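Local coordinates for protein CocE/NonD family hydrolase (Staphylococcus aureus subsp. aureus COL, PDB 3III) that probably hydrolyses ester or amide bonds, as a CocE/NonD-family member of the alpha/beta-hydrolase clan, though its natural substrate is not established, at residues 363-367 with 368-372; 482-485 with 486-490. All blocks are in the same frame, centred on the assembly; numbering follows the deposited sequence. Where two conformers were deposited one is given.

Interaction 1 of 2, residues 363-367 with 368-372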
loop_
_atom_site.group_PDB
_atom_site.type_symbol
_atom_site.label_atom_id
_atom_site.label_comp_id
_atom_site.label_asym_id
_atom_site.label_seq_id
_atom_site.Cartn_x
_atom_site.Cartn_y
_atom_site.Cartn_z
ATOM N N TYR A 363 22.100 18.998 7.260
ATOM C CA TYR A 363 22.916 18.398 8.323
ATOM C C TYR A 363 22.352 18.674 9.715
ATOM O O TYR A 363 21.945 19.789 10.012
ATOM C CB TYR A 363 24.351 18.891 8.222
ATOM C CG TYR A 363 24.973 18.572 6.879
ATOM C CD1 TYR A 363 25.526 17.333 6.628
ATOM C CD2 TYR A 363 24.946 19.490 5.843
ATOM C CE1 TYR A 363 26.079 17.026 5.375
ATOM C CE2 TYR A 363 25.472 19.193 4.610
ATOM C CZ TYR A 363 26.035 17.975 4.377
ATOM O OH TYR A 363 26.573 17.693 3.154
ATOM N N LEU A 364 22.275 17.622 10.533
ATOM C CA LEU A 364 21.715 17.715 11.885
ATOM C C LEU A 364 22.759 18.281 12.824
ATOM O O LEU A 364 23.934 17.944 12.700
ATOM C CB LEU A 364 21.381 16.329 12.428
ATOM C CG LEU A 364 20.051 15.723 12.059
ATOM C CD1 LEU A 364 19.946 15.525 10.563
ATOM C CD2 LEU A 364 19.894 14.438 12.842
ATOM N N ASN A 365 22.317 19.102 13.782
ATOM C CA ASN A 365 23.176 19.606 14.853
ATOM C C ASN A 365 22.486 19.231 16.182
ATOM O O ASN A 365 21.434 19.791 16.507
ATOM C CB ASN A 365 23.334 21.135 14.741
ATOM C CG ASN A 365 24.272 21.702 15.794
ATOM O OD1 ASN A 365 24.642 20.987 16.704
ATOM N ND2 ASN A 365 24.737 22.933 15.611
ATOM N N ALA A 366 23.092 18.321 16.959
ATOM C CA ALA A 366 22.539 17.827 18.253
ATOM C C ALA A 366 22.454 18.897 19.372
ATOM O O ALA A 366 21.628 18.764 20.302
ATOM C CB ALA A 366 23.382 16.592 18.788
ATOM N N GLU A 367 23.249 19.953 19.264
ATOM C CA GLU A 367 23.316 20.980 20.315
ATOM C C GLU A 367 22.145 21.925 20.336
ATOM O O GLU A 367 21.759 22.426 21.393
ATOM C CB GLU A 367 24.560 21.854 20.158
ATOM C CG GLU A 367 25.874 21.110 20.096
ATOM C CD GLU A 367 27.076 22.014 20.425
ATOM O OE1 GLU A 367 27.657 22.615 19.491
ATOM O OE2 GLU A 367 27.433 22.121 21.616
ATOM N N ASN A 368 21.607 22.221 19.154
ATOM C CA ASN A 368 20.576 23.254 19.038
ATOM C C ASN A 368 19.320 22.856 18.245
ATOM O O ASN A 368 18.570 23.731 17.804
ATOM C CB ASN A 368 21.228 24.503 18.425
ATOM C CG ASN A 368 21.668 24.286 16.968
ATOM O OD1 ASN A 368 21.387 23.229 16.370
ATOM N ND2 ASN A 368 22.312 25.291 16.387
ATOM N N HIS A 369 18.993 21.560 18.194
ATOM C CA HIS A 369 17.820 21.060 17.441
ATOM C C HIS A 369 17.636 21.668 16.031
ATOM O O HIS A 369 16.517 22.053 15.666
ATOM C CB HIS A 369 16.471 21.079 18.252
ATOM C CG HIS A 369 16.088 22.397 18.866
ATOM N ND1 HIS A 369 15.455 23.401 18.156
ATOM C CD2 HIS A 369 16.177 22.845 20.144
ATOM C CE1 HIS A 369 15.220 24.427 18.957
ATOM N NE2 HIS A 369 15.654 24.118 20.168
ATOM N N THR A 370 18.713 21.720 15.232
ATOM C CA THR A 370 18.622 22.300 13.889
ATOM C C THR A 370 19.054 21.365 12.807
ATOM O O THR A 370 19.841 20.449 13.040
ATOM C CB THR A 370 19.417 23.606 13.729
ATOM O OG1 THR A 370 20.814 23.374 13.943
ATOM C CG2 THR A 370 18.890 24.634 14.722
ATOM N N LEU A 371 18.473 21.623 11.617
ATOM C CA LEU A 371 18.879 21.075 10.341
ATOM C C LEU A 371 19.479 22.235 9.576
ATOM O O LEU A 371 18.969 23.358 9.645
ATOM C CB LEU A 371 17.678 20.530 9.563
ATOM C CG LEU A 371 16.903 19.306 10.071
ATOM C CD1 LEU A 371 15.620 19.101 9.249
ATOM C CD2 LEU A 371 17.794 18.072 9.965
ATOM N N ASN A 372 20.550 21.972 8.837
ATOM C CA ASN A 372 21.381 23.040 8.327
ATOM C C ASN A 372 21.852 22.811 6.899
ATOM O O ASN A 372 22.218 21.694 6.535
ATOM C CB ASN A 372 22.673 23.193 9.213
ATOM C CG ASN A 372 22.373 23.451 10.704
ATOM O OD1 ASN A 372 22.389 24.602 11.182
ATOM N ND2 ASN A 372 22.084 22.389 11.433
HETATM O O HOH W 1 23.537 24.775 13.797
#

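Interaction 2 of 2, residues 482-485 with 486-490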
loop_
_atom_site.group_PDB
_atom_site.type_symbol
_atom_site.label_atom_id
_atom_site.label_comp_id
_atom_site.label_asym_id
_atom_site.label_seq_id
_atom_site.Cartn_x
_atom_site.Cartn_y
_atom_site.Cartn_z
ATOM N N LEU A 482 23.782 -7.410 13.136
ATOM C CA LEU A 482 25.038 -6.882 13.601
ATOM C C LEU A 482 24.795 -6.249 14.968
ATOM O O LEU A 482 24.518 -5.056 15.062
ATOM C CB LEU A 482 25.607 -5.856 12.617
ATOM C CG LEU A 482 26.079 -6.505 11.291
ATOM C CD1 LEU A 482 26.534 -5.419 10.272
ATOM C CD2 LEU A 482 27.121 -7.601 11.531
ATOM N N LYS A 483 24.886 -7.047 16.036
ATOM C CA LYS A 483 24.539 -6.538 17.370
ATOM C C LYS A 483 25.617 -5.561 17.825
ATOM O O LYS A 483 26.760 -5.545 17.322
ATOM C CB LYS A 483 24.275 -7.688 18.378
ATOM C CG LYS A 483 22.967 -8.559 18.089
ATOM C CD LYS A 483 21.628 -7.777 18.333
ATOM C CE LYS A 483 20.391 -8.709 18.430
ATOM N NZ LYS A 483 19.023 -8.020 18.482
ATOM N N LEU A 484 25.278 -4.728 18.778
ATOM C CA LEU A 484 26.210 -3.662 19.171
ATOM C C LEU A 484 26.926 -3.952 20.488
ATOM O O LEU A 484 26.379 -4.632 21.343
ATOM C CB LEU A 484 25.459 -2.336 19.324
ATOM C CG LEU A 484 24.675 -1.756 18.147
ATOM C CD1 LEU A 484 23.576 -0.760 18.623
ATOM C CD2 LEU A 484 25.581 -1.135 17.111
ATOM N N SER A 485 28.131 -3.396 20.632
ATOM C CA SER A 485 28.852 -3.299 21.917
ATOM C C SER A 485 28.568 -1.982 22.639
ATOM O O SER A 485 28.156 -0.981 22.026
ATOM C CB SER A 485 30.354 -3.401 21.713
ATOM O OG SER A 485 30.690 -4.598 21.069
ATOM N N GLN A 486 28.782 -1.965 23.949
ATOM C CA GLN A 486 28.620 -0.703 24.677
ATOM C C GLN A 486 29.395 0.417 24.012
ATOM O O GLN A 486 30.599 0.296 23.732
ATOM C CB GLN A 486 29.053 -0.810 26.143
ATOM C CG GLN A 486 28.098 -1.649 26.938
ATOM C CD GLN A 486 28.388 -1.638 28.395
ATOM O OE1 GLN A 486 28.874 -0.639 28.955
ATOM N NE2 GLN A 486 28.133 -2.766 29.035
ATOM N N ASP A 487 28.662 1.493 23.729
ATOM C CA ASP A 487 29.222 2.702 23.127
ATOM C C ASP A 487 29.847 2.529 21.728
ATOM O O ASP A 487 30.534 3.440 21.250
ATOM C CB ASP A 487 30.188 3.361 24.112
ATOM C CG ASP A 487 29.470 3.834 25.369
ATOM O OD1 ASP A 487 28.285 4.239 25.264
ATOM O OD2 ASP A 487 30.047 3.755 26.465
ATOM N N GLU A 488 29.593 1.387 21.071
ATOM C CA GLU A 488 29.897 1.261 19.657
ATOM C C GLU A 488 29.017 2.246 18.897
ATOM O O GLU A 488 27.807 2.107 18.901
ATOM C CB GLU A 488 29.615 -0.140 19.176
ATOM C CG GLU A 488 30.130 -0.459 17.808
ATOM C CD GLU A 488 29.736 -1.855 17.408
ATOM O OE1 GLU A 488 29.300 -2.666 18.264
ATOM O OE2 GLU A 488 29.869 -2.148 16.222
ATOM N N ILE A 489 29.655 3.236 18.279
ATOM C CA ILE A 489 29.003 4.212 17.451
ATOM C C ILE A 489 28.939 3.747 15.988
ATOM O O ILE A 489 29.995 3.523 15.357
ATOM C CB ILE A 489 29.788 5.541 17.494
ATOM C CG1 ILE A 489 29.844 6.065 18.931
ATOM C CG2 ILE A 489 29.174 6.572 16.601
ATOM C CD1 ILE A 489 30.837 7.238 19.124
ATOM N N VAL A 490 27.723 3.618 15.437
ATOM C CA VAL A 490 27.565 3.081 14.063
ATOM C C VAL A 490 26.728 4.017 13.179
ATOM O O VAL A 490 25.867 4.795 13.710
ATOM C CB VAL A 490 26.979 1.670 14.094
ATOM C CG1 VAL A 490 27.868 0.715 14.972
ATOM C CG2 VAL A 490 25.559 1.709 14.602
HETATM O O HOH W 2 28.056 -4.259 15.383
HETATM O O HOH W 3 26.195 0.964 20.729
#

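Interaction 1 of 2, residues 363-367 with 368-372
Asn372 grips Tyr363 with both its backbone and its side chain at the open end of a tight antiparallel hairpin. The carbonyl O of Asn372 takes the N-H of Tyr363 at 2.8 Å, on a lone pair and in the carbonyl plane. ND2 of Asn372 reaches back to the O of Tyr363 at 3.0 Å in a nearly straight bond (173°) lying in its own amide plane; the bond from Asn372 N to that oxygen is weak. ND2 also donates to Thr370 OG1, so two acceptors fix the rotation of the amide. With chi1 of Asn365 at -177°, its CG swings away from the backbone N. OD1 of Asn365 accepts from Glu367 N at 3.1 Å, the donor standing above the side-chain amide's C=O plane, which makes an Asx turn. The side chains of Asn365 and Asn368 cross at about a right angle, with their amide planes inclined to each other and OD1 of Asn368 lying 3.3 Å from CB of Asn365. A water accepts from ND2 of Asn365 and ND2 of Asn368 and donates to OD1 of Asn372, tying three asparagines together. On the other face Leu364 and Leu371 lie side by side, CD1 of the former pressed to CD2 of the latter at 3.4 Å, tighter than usual. Both leucines rest on Phe395 of strand 392-398, Leu371 continues onto Leu509 and Val511 of strand 508-514, and strand 358-365, besides 370-372, pairs antiparallel with strand 553-559.

Interaction 2 of 2, residues 482-485 with 486-490
Ser485 and Glu488 are joined by two hydrogen bonds that run in opposite directions round a type II beta turn. The backbone bond goes from Glu488 N to Ser485 O at 2.9 Å, with the donor well above the carbonyl plane. The side-chain bond returns from Ser485 N to Glu488 OE1: it is short, 2.7 Å, nearly straight at 169°, and meets the oxygen almost along its C-O axis. A chi1 of -169° turns CG of Glu488 away from its own N, and the extended chain beyond carries the carboxylate back over the start of the turn, where OE1 also lies 3.4 Å from CA of Leu484. Water extends the polar set: one molecule donates to Lys483 O and to Glu488 OE2, so each carboxylate oxygen has a partner. Lys483 takes its charge elsewhere, in a salt bridge with Asp422. The apolar part is small and buried. CD2 of Leu484 meets the two methyls of Val490, CG1 at 3.6 Å and CG2 slightly farther, and both residues also pack on strand 408-417, through Thr417 and Val415. With a backbone N-H and a water holding its two oxygens, the Glu488 carboxylate is probably ionised, and it staples the turn that leads into strand 490-503.

How the interactions relate
Both interactions are tight reversals of the chain in the beta-rich C-terminal non-catalytic domain of the S15 family, yet they do not touch: their centres lie 23 Å apart and their nearest atoms about 11 Å. Interaction 1 closes a hairpin between two strands, whereas interaction 2 is a turn in the loop before strand 490-503. The antiparallel sheet connects them, since strand 358-365 pairs with 553-559, which pairs in turn with 408-417, the partner of 490-503. Their centres stand 33 and 34 Å from the centre of the chain, on the same side of it. Neither lies in the alpha/beta-hydrolase part, so neither is expected to take a direct part in catalysis.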